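Local coordinates for protein FKBP-type peptidyl-prolyl cis-trans isomerase FkpA (Escherichia coli, PDB 1Q6H) that catalyses the cis-trans isomerisation of peptide bonds preceding proline and acts as a chaperone for protein folding in the periplasm, at residues Leu39-Lys51 / Phe80-Met92. Sequence-based numbering, arbitrary orientation.
Sequences LKEQEKLGIKLDK and FEARVKSSAQAKM
Gln42 brings its side-chain amide to the rim of the Phe80 ring, with NE2 3.4 Å from CE2 and the planes 74° apart. The aliphatic chain of Lys91 lies against the Lys44 carbonyl on its way to a salt bridge with Asp95. Leu45 spreads its two methyls over helix 70-112: CD1 meets Val84 CG1 at 4.1 Å, while CD2 presses on Lys91 CD at 3.5 Å. No direct hydrogen bond joins the segments; two waters donate to Leu45 O, one also donating to Ser87 O, the other bonded to Ser87 OG. Here, in the N-terminal region of FkpA, helix 19-43 ends in a Schellman motif, with Gly46 as C-prime residue and Ile47 N bonded to Gln42 O. A third water links Gly46 O to Arg83 NH2. In Ile47, CG1 beside the backbone N (chi1 -63°) leaves CG2 trans to it, placing that methyl 4.0 Å above the centre of the Arg83 guanidinium and at the Phe80 edge; CD1 reaches Ser87 OG at 3.5 Å and Val84 CG2 at 4.0 Å. An alanine here would take the methyl from one face of the guanidinium and is likely to open a gap between Phe80, Val84 and Ser87. At the dimer interface Leu49 CD2 closes on Phe80 CE1 at 3.6 Å, Leu49 also packs on Leu27 of the second subunit, and Arg83 NH1 forms salt bridges with Asp19 and Asp20 of that subunit.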
ATOM      1  N   LEU A  39     -13.143  -0.978   9.953  1.00 13.78           N
ATOM      2  CA  LEU A  39     -13.688  -1.426  11.234  1.00 13.56           C
ATOM      3  C   LEU A  39     -14.461  -2.755  11.095  1.00 13.85           C
ATOM      4  O   LEU A  39     -14.425  -3.597  11.999  1.00 11.32           O
ATOM      5  CB  LEU A  39     -14.552  -0.342  11.873  1.00 14.10           C
ATOM      6  CG  LEU A  39     -13.778   0.567  12.855  1.00 16.59           C
ATOM      7  CD1 LEU A  39     -12.584   1.287  12.217  1.00 15.61           C
ATOM      8  CD2 LEU A  39     -14.682   1.581  13.528  1.00 18.15           C
ATOM      9  N   LYS A  40     -15.149  -2.942   9.972  1.00 12.39           N
ATOM     10  CA  LYS A  40     -15.837  -4.194   9.751  1.00 14.48           C
ATOM     11  C   LYS A  40     -14.845  -5.355   9.788  1.00 13.34           C
ATOM     12  O   LYS A  40     -15.102  -6.392  10.420  1.00 12.16           O
ATOM     13  CB  LYS A  40     -16.631  -4.182   8.440  1.00 16.16           C
ATOM     14  CG  LYS A  40     -17.893  -3.337   8.505  1.00 19.36           C
ATOM     15  CD  LYS A  40     -18.945  -3.747   7.458  1.00 22.61           C
ATOM     16  CE  LYS A  40     -20.155  -2.797   7.465  1.00 23.78           C
ATOM     17  NZ  LYS A  40     -20.316  -2.078   8.780  1.00 25.33           N
ATOM     18  N   GLU A  41     -13.696  -5.192   9.137  1.00 12.05           N
ATOM     19  CA  GLU A  41     -12.690  -6.279   9.123  1.00 13.03           C
ATOM     20  C   GLU A  41     -12.124  -6.539  10.513  1.00 10.61           C
ATOM     21  O   GLU A  41     -11.879  -7.680  10.915  1.00 10.37           O
ATOM     22  CB  GLU A  41     -11.538  -5.938   8.175  1.00 14.01           C
ATOM     23  CG  GLU A  41     -11.933  -5.875   6.710  1.00 17.32           C
ATOM     24  CD  GLU A  41     -12.578  -7.145   6.232  1.00 18.38           C
ATOM     25  OE1 GLU A  41     -11.963  -8.221   6.399  1.00 21.25           O
ATOM     26  OE2 GLU A  41     -13.709  -7.061   5.710  1.00 21.34           O
ATOM     27  N   GLN A  42     -11.937  -5.463  11.249  1.00  9.52           N
ATOM     28  CA  GLN A  42     -11.412  -5.541  12.600  1.00  9.94           C
ATOM     29  C   GLN A  42     -12.434  -6.284  13.456  1.00  9.85           C
ATOM     30  O   GLN A  42     -12.074  -7.104  14.307  1.00  8.47           O
ATOM     31  CB  GLN A  42     -11.185  -4.130  13.174  1.00 10.14           C
ATOM     32  CG  GLN A  42     -10.006  -3.308  12.551  1.00 12.24           C
ATOM     33  CD  GLN A  42     -10.093  -1.824  12.881  1.00 13.12           C
ATOM     34  OE1 GLN A  42     -10.942  -1.421  13.677  1.00 15.24           O
ATOM     35  NE2 GLN A  42      -9.212  -0.998  12.276  1.00 14.98           N
ATOM     36  N   GLU A  43     -13.706  -5.980  13.231  1.00 10.12           N
ATOM     37  CA  GLU A  43     -14.802  -6.612  13.978  1.00 11.57           C
ATOM     38  C   GLU A  43     -14.715  -8.124  13.855  1.00 12.04           C
ATOM     39  O   GLU A  43     -14.944  -8.839  14.827  1.00 11.57           O
ATOM     40  CB  GLU A  43     -16.155  -6.079  13.505  1.00 13.45           C
ATOM     41  CG  GLU A  43     -17.384  -6.546  14.285  1.00 17.43           C
ATOM     42  CD  GLU A  43     -18.709  -6.150  13.623  1.00 21.46           C
ATOM     43  OE1 GLU A  43     -18.692  -5.505  12.529  1.00 24.35           O
ATOM     44  OE2 GLU A  43     -19.788  -6.485  14.192  1.00 23.94           O
ATOM     45  N   LYS A  44     -14.351  -8.616  12.679  1.00 11.44           N
ATOM     46  CA  LYS A  44     -14.272 -10.054  12.468  1.00 12.97           C
ATOM     47  C   LYS A  44     -13.184 -10.687  13.317  1.00 12.82           C
ATOM     48  O   LYS A  44     -13.140 -11.909  13.473  1.00 12.36           O
ATOM     49  CB  LYS A  44     -14.020 -10.377  10.994  1.00 13.72           C
ATOM     50  CG  LYS A  44     -15.174 -10.043  10.065  1.00 15.42           C
ATOM     51  CD  LYS A  44     -14.690  -9.954   8.608  1.00 17.93           C
ATOM     52  CE  LYS A  44     -15.829 -10.117   7.604  1.00 20.69           C
ATOM     53  NZ  LYS A  44     -15.347 -10.093   6.186  1.00 21.59           N
ATOM     54  N   LEU A  45     -12.306  -9.857  13.863  1.00 13.14           N
ATOM     55  CA  LEU A  45     -11.229 -10.346  14.696  1.00 13.72           C
ATOM     56  C   LEU A  45     -11.464 -10.085  16.184  1.00 13.78           C
ATOM     57  O   LEU A  45     -10.563 -10.275  16.985  1.00 15.92           O
ATOM     58  CB  LEU A  45      -9.925  -9.705  14.250  1.00 13.85           C
ATOM     59  CG  LEU A  45      -9.644  -9.770  12.755  1.00 15.22           C
ATOM     60  CD1 LEU A  45      -8.404  -8.935  12.354  1.00 15.70           C
ATOM     61  CD2 LEU A  45      -9.501 -11.218  12.329  1.00 17.12           C
ATOM     62  N   GLY A  46     -12.661  -9.666  16.567  1.00 13.90           N
ATOM     63  CA  GLY A  46     -12.910  -9.333  17.962  1.00 14.34           C
ATOM     64  C   GLY A  46     -12.573  -7.901  18.387  1.00 14.39           C
ATOM     65  O   GLY A  46     -12.721  -7.565  19.574  1.00 13.00           O
ATOM     66  N   ILE A  47     -12.127  -7.051  17.447  1.00 13.42           N
ATOM     67  CA  ILE A  47     -11.782  -5.662  17.737  1.00 12.73           C
ATOM     68  C   ILE A  47     -12.884  -4.671  17.343  1.00 12.95           C
ATOM     69  O   ILE A  47     -13.186  -4.472  16.160  1.00 12.26           O
ATOM     70  CB  ILE A  47     -10.475  -5.276  17.012  1.00 13.24           C
ATOM     71  CG1 ILE A  47      -9.308  -6.130  17.525  1.00 13.79           C
ATOM     72  CG2 ILE A  47     -10.173  -3.797  17.242  1.00 12.17           C
ATOM     73  CD1 ILE A  47      -8.084  -6.170  16.644  1.00 14.30           C
ATOM     74  N   LYS A  48     -13.478  -4.036  18.336  1.00 12.30           N
ATOM     75  CA  LYS A  48     -14.594  -3.151  18.100  1.00 13.13           C
ATOM     76  C   LYS A  48     -14.216  -1.791  18.660  1.00 13.55           C
ATOM     77  O   LYS A  48     -14.420  -1.519  19.840  1.00 12.59           O
ATOM     78  CB  LYS A  48     -15.873  -3.707  18.760  1.00 14.52           C
ATOM     79  CG  LYS A  48     -16.460  -4.941  18.059  1.00 16.27           C
ATOM     80  CD  LYS A  48     -17.736  -5.486  18.750  1.00 18.14           C
ATOM     81  CE  LYS A  48     -18.599  -6.224  17.761  1.00 19.89           C
ATOM     82  NZ  LYS A  48     -19.691  -7.015  18.377  1.00 21.56           N
ATOM     83  N   LEU A  49     -13.599  -0.978  17.810  1.00 12.72           N
ATOM     84  CA  LEU A  49     -13.189   0.368  18.184  1.00 13.89           C
ATOM     85  C   LEU A  49     -14.400   1.235  18.488  1.00 14.03           C
ATOM     86  O   LEU A  49     -15.488   0.980  18.015  1.00 13.48           O
ATOM     87  CB  LEU A  49     -12.391   1.005  17.041  1.00 13.93           C
ATOM     88  CG  LEU A  49     -11.040   0.386  16.715  1.00 14.81           C
ATOM     89  CD1 LEU A  49     -10.331   1.207  15.655  1.00 15.66           C
ATOM     90  CD2 LEU A  49     -10.157   0.300  17.939  1.00 16.46           C
ATOM     91  N   ASP A  50     -14.198   2.267  19.289  1.00 14.79           N
ATOM     92  CA  ASP A  50     -15.270   3.151  19.675  1.00 14.51           C
ATOM     93  C   ASP A  50     -15.509   4.173  18.553  1.00 15.99           C
ATOM     94  O   ASP A  50     -14.660   5.040  18.296  1.00 14.97           O
ATOM     95  CB  ASP A  50     -14.858   3.844  20.957  1.00 15.69           C
ATOM     96  CG  ASP A  50     -15.910   4.782  21.469  1.00 15.81           C
ATOM     97  OD1 ASP A  50     -16.521   5.500  20.669  1.00 18.58           O
ATOM     98  OD2 ASP A  50     -16.182   4.871  22.671  1.00 21.55           O
ATOM     99  N   LYS A  51     -16.645   4.062  17.867  1.00 15.76           N
ATOM    100  CA  LYS A  51     -16.913   4.913  16.713  1.00 17.00           C
ATOM    101  C   LYS A  51     -17.004   6.402  17.064  1.00 17.14           C
ATOM    102  O   LYS A  51     -16.692   7.242  16.235  1.00 17.02           O
ATOM    103  CB  LYS A  51     -18.165   4.431  15.940  1.00 18.62           C
ATOM    104  CG  LYS A  51     -17.996   3.021  15.335  1.00 20.15           C
ATOM    105  CD  LYS A  51     -19.117   2.585  14.353  1.00 24.03           C
ATOM    106  CE  LYS A  51     -18.614   1.455  13.398  1.00 24.75           C
ATOM    107  NZ  LYS A  51     -19.572   0.989  12.330  1.00 25.24           N
ATOM    108  N   PHE A  80      -1.479  -0.436  17.649  1.00 13.11           N
ATOM    109  CA  PHE A  80      -2.729  -0.979  17.144  1.00 12.63           C
ATOM    110  C   PHE A  80      -2.489  -2.006  16.042  1.00 13.74           C
ATOM    111  O   PHE A  80      -3.144  -3.047  16.026  1.00 13.08           O
ATOM    112  CB  PHE A  80      -3.682   0.124  16.649  1.00 12.73           C
ATOM    113  CG  PHE A  80      -5.041  -0.381  16.288  1.00 13.03           C
ATOM    114  CD1 PHE A  80      -5.879  -0.903  17.267  1.00 12.08           C
ATOM    115  CD2 PHE A  80      -5.474  -0.378  14.968  1.00 11.93           C
ATOM    116  CE1 PHE A  80      -7.108  -1.400  16.948  1.00 13.04           C
ATOM    117  CE2 PHE A  80      -6.710  -0.880  14.637  1.00 13.64           C
ATOM    118  CZ  PHE A  80      -7.539  -1.395  15.626  1.00 13.32           C
ATOM    119  N   GLU A  81      -1.571  -1.737  15.121  1.00 14.35           N
ATOM    120  CA  GLU A  81      -1.292  -2.716  14.069  1.00 15.85           C
ATOM    121  C   GLU A  81      -0.865  -4.077  14.651  1.00 14.87           C
ATOM    122  O   GLU A  81      -1.287  -5.119  14.174  1.00 15.80           O
ATOM    123  CB  GLU A  81      -0.246  -2.200  13.094  1.00 17.49           C
ATOM    124  CG  GLU A  81      -0.711  -1.025  12.251  1.00 21.26           C
ATOM    125  CD  GLU A  81       0.452  -0.275  11.613  1.00 24.86           C
ATOM    126  OE1 GLU A  81       1.420  -0.956  11.171  1.00 28.32           O
ATOM    127  OE2 GLU A  81       0.396   0.988  11.543  1.00 27.32           O
ATOM    128  N   ALA A  82      -0.062  -4.062  15.702  1.00 14.59           N
ATOM    129  CA  ALA A  82       0.386  -5.295  16.354  1.00 14.01           C
ATOM    130  C   ALA A  82      -0.785  -5.993  17.049  1.00 14.19           C
ATOM    131  O   ALA A  82      -0.886  -7.225  17.057  1.00 13.94           O
ATOM    132  CB  ALA A  82       1.484  -4.975  17.340  1.00 14.01           C
ATOM    133  N   ARG A  83      -1.696  -5.217  17.618  1.00 13.81           N
ATOM    134  CA  ARG A  83      -2.875  -5.811  18.234  1.00 13.74           C
ATOM    135  C   ARG A  83      -3.680  -6.533  17.173  1.00 14.20           C
ATOM    136  O   ARG A  83      -4.145  -7.693  17.356  1.00 11.88           O
ATOM    137  CB  ARG A  83      -3.742  -4.737  18.860  1.00 14.03           C
ATOM    138  CG  ARG A  83      -5.052  -5.220  19.405  1.00 13.61           C
ATOM    139  CD  ARG A  83      -5.862  -4.112  20.043  1.00 11.77           C
ATOM    140  NE  ARG A  83      -7.163  -4.579  20.460  1.00  9.74           N
ATOM    141  CZ  ARG A  83      -8.180  -3.795  20.781  1.00  9.31           C
ATOM    142  NH1 ARG A  83      -8.064  -2.480  20.723  1.00  8.59           N
ATOM    143  NH2 ARG A  83      -9.335  -4.328  21.139  1.00  7.82           N
ATOM    144  N   VAL A  84      -3.833  -5.857  16.042  1.00 13.40           N
ATOM    145  CA  VAL A  84      -4.617  -6.409  14.958  1.00 13.09           C
ATOM    146  C   VAL A  84      -4.034  -7.743  14.487  1.00 12.85           C
ATOM    147  O   VAL A  84      -4.761  -8.724  14.337  1.00 13.07           O
ATOM    148  CB  VAL A  84      -4.749  -5.442  13.779  1.00 13.91           C
ATOM    149  CG1 VAL A  84      -5.320  -6.175  12.570  1.00 15.70           C
ATOM    150  CG2 VAL A  84      -5.649  -4.290  14.146  1.00 14.22           C
ATOM    151  N   LYS A  85      -2.736  -7.784  14.267  1.00 12.70           N
ATOM    152  CA  LYS A  85      -2.102  -9.001  13.803  1.00 12.58           C
ATOM    153  C   LYS A  85      -2.155 -10.098  14.848  1.00 12.22           C
ATOM    154  O   LYS A  85      -2.190 -11.282  14.520  1.00 10.18           O
ATOM    155  CB  LYS A  85      -0.650  -8.726  13.481  1.00 12.89           C
ATOM    156  CG  LYS A  85      -0.430  -7.938  12.198  1.00 14.48           C
ATOM    157  CD  LYS A  85       1.023  -7.646  11.981  1.00 15.34           C
ATOM    158  CE  LYS A  85       1.245  -6.931  10.669  1.00 16.47           C
ATOM    159  NZ  LYS A  85       2.291  -5.892  10.809  1.00 18.26           N
ATOM    160  N   SER A  86      -2.106  -9.698  16.111  1.00 13.28           N
ATOM    161  CA  SER A  86      -2.159 -10.657  17.207  1.00 14.45           C
ATOM    162  C   SER A  86      -3.548 -11.255  17.230  1.00 14.24           C
ATOM    163  O   SER A  86      -3.735 -12.465  17.397  1.00 14.45           O
ATOM    164  CB  SER A  86      -1.838  -9.962  18.544  1.00 14.85           C
ATOM    165  OG  SER A  86      -2.024 -10.851  19.640  1.00 17.94           O
ATOM    166  N   SER A  87      -4.541 -10.406  17.061  1.00 13.39           N
ATOM    167  CA  SER A  87      -5.914 -10.867  17.039  1.00 13.66           C
ATOM    168  C   SER A  87      -6.208 -11.754  15.816  1.00 13.25           C
ATOM    169  O   SER A  87      -6.988 -12.706  15.906  1.00 14.15           O
ATOM    170  CB  SER A  87      -6.872  -9.672  17.091  1.00 13.96           C
ATOM    171  OG  SER A  87      -6.735  -8.958  18.304  1.00 13.73           O
ATOM    172  N   ALA A  88      -5.586 -11.449  14.686  1.00 12.48           N
ATOM    173  CA  ALA A  88      -5.771 -12.238  13.503  1.00 11.94           C
ATOM    174  C   ALA A  88      -5.275 -13.644  13.798  1.00 11.30           C
ATOM    175  O   ALA A  88      -5.948 -14.626  13.460  1.00  8.39           O
ATOM    176  CB  ALA A  88      -5.015 -11.656  12.353  1.00 12.44           C
ATOM    177  N   GLN A  89      -4.114 -13.735  14.439  1.00 11.21           N
ATOM    178  CA  GLN A  89      -3.532 -15.054  14.718  1.00 11.79           C
ATOM    179  C   GLN A  89      -4.409 -15.797  15.716  1.00 10.88           C
ATOM    180  O   GLN A  89      -4.648 -16.983  15.567  1.00 10.04           O
ATOM    181  CB  GLN A  89      -2.090 -14.950  15.196  1.00 12.36           C
ATOM    182  CG  GLN A  89      -1.426 -16.303  15.515  1.00 14.13           C
ATOM    183  CD  GLN A  89      -1.505 -17.302  14.370  1.00 15.70           C
ATOM    184  OE1 GLN A  89      -1.536 -16.914  13.196  1.00 16.44           O
ATOM    185  NE2 GLN A  89      -1.523 -18.599  14.706  1.00 15.35           N
ATOM    186  N   ALA A  90      -4.912 -15.095  16.717  1.00 10.34           N
ATOM    187  CA  ALA A  90      -5.827 -15.717  17.658  1.00 12.41           C
ATOM    188  C   ALA A  90      -7.048 -16.329  16.955  1.00 14.17           C
ATOM    189  O   ALA A  90      -7.419 -17.463  17.259  1.00 12.73           O
ATOM    190  CB  ALA A  90      -6.268 -14.748  18.679  1.00 12.44           C
ATOM    191  N   LYS A  91      -7.664 -15.577  16.035  1.00 14.43           N
ATOM    192  CA  LYS A  91      -8.856 -16.070  15.325  1.00 16.18           C
ATOM    193  C   LYS A  91      -8.518 -17.311  14.525  1.00 15.65           C
ATOM    194  O   LYS A  91      -9.294 -18.245  14.468  1.00 15.61           O
ATOM    195  CB  LYS A  91      -9.427 -15.014  14.377  1.00 16.76           C
ATOM    196  CG  LYS A  91     -10.532 -15.510  13.419  1.00 18.93           C
ATOM    197  CD  LYS A  91     -11.037 -14.359  12.535  1.00 19.83           C
ATOM    198  CE  LYS A  91     -11.843 -14.822  11.323  1.00 21.73           C
ATOM    199  NZ  LYS A  91     -12.597 -16.060  11.589  1.00 21.54           N
HETATM  200  N   MSE A  92      -7.360 -17.299  13.887  1.00 15.91           N
HETATM  201  CA  MSE A  92      -6.916 -18.450  13.129  1.00 17.72           C
HETATM  202  C   MSE A  92      -6.865 -19.668  14.014  1.00 15.17           C
HETATM  203  O   MSE A  92      -7.438 -20.715  13.664  1.00 15.79           O
HETATM  204  CB  MSE A  92      -5.548 -18.188  12.526  1.00 18.53           C
HETATM  205  CG  MSE A  92      -5.646 -17.197  11.428  1.00 23.79           C
HETATM  206 SE   MSE A  92      -5.334 -18.063   9.746  1.00 29.91          SE
HETATM  207  CE  MSE A  92      -3.520 -17.562   9.629  1.00 28.37           C
TER
HETATM  208  O   HOH W   1      -9.245 -12.688  17.597  1.00 25.86           O
HETATM  209  O   HOH W   2      -9.300  -9.377  19.410  1.00 37.85           O
HETATM  210  O   HOH W   3     -10.424  -6.959  21.073  1.00 36.25           O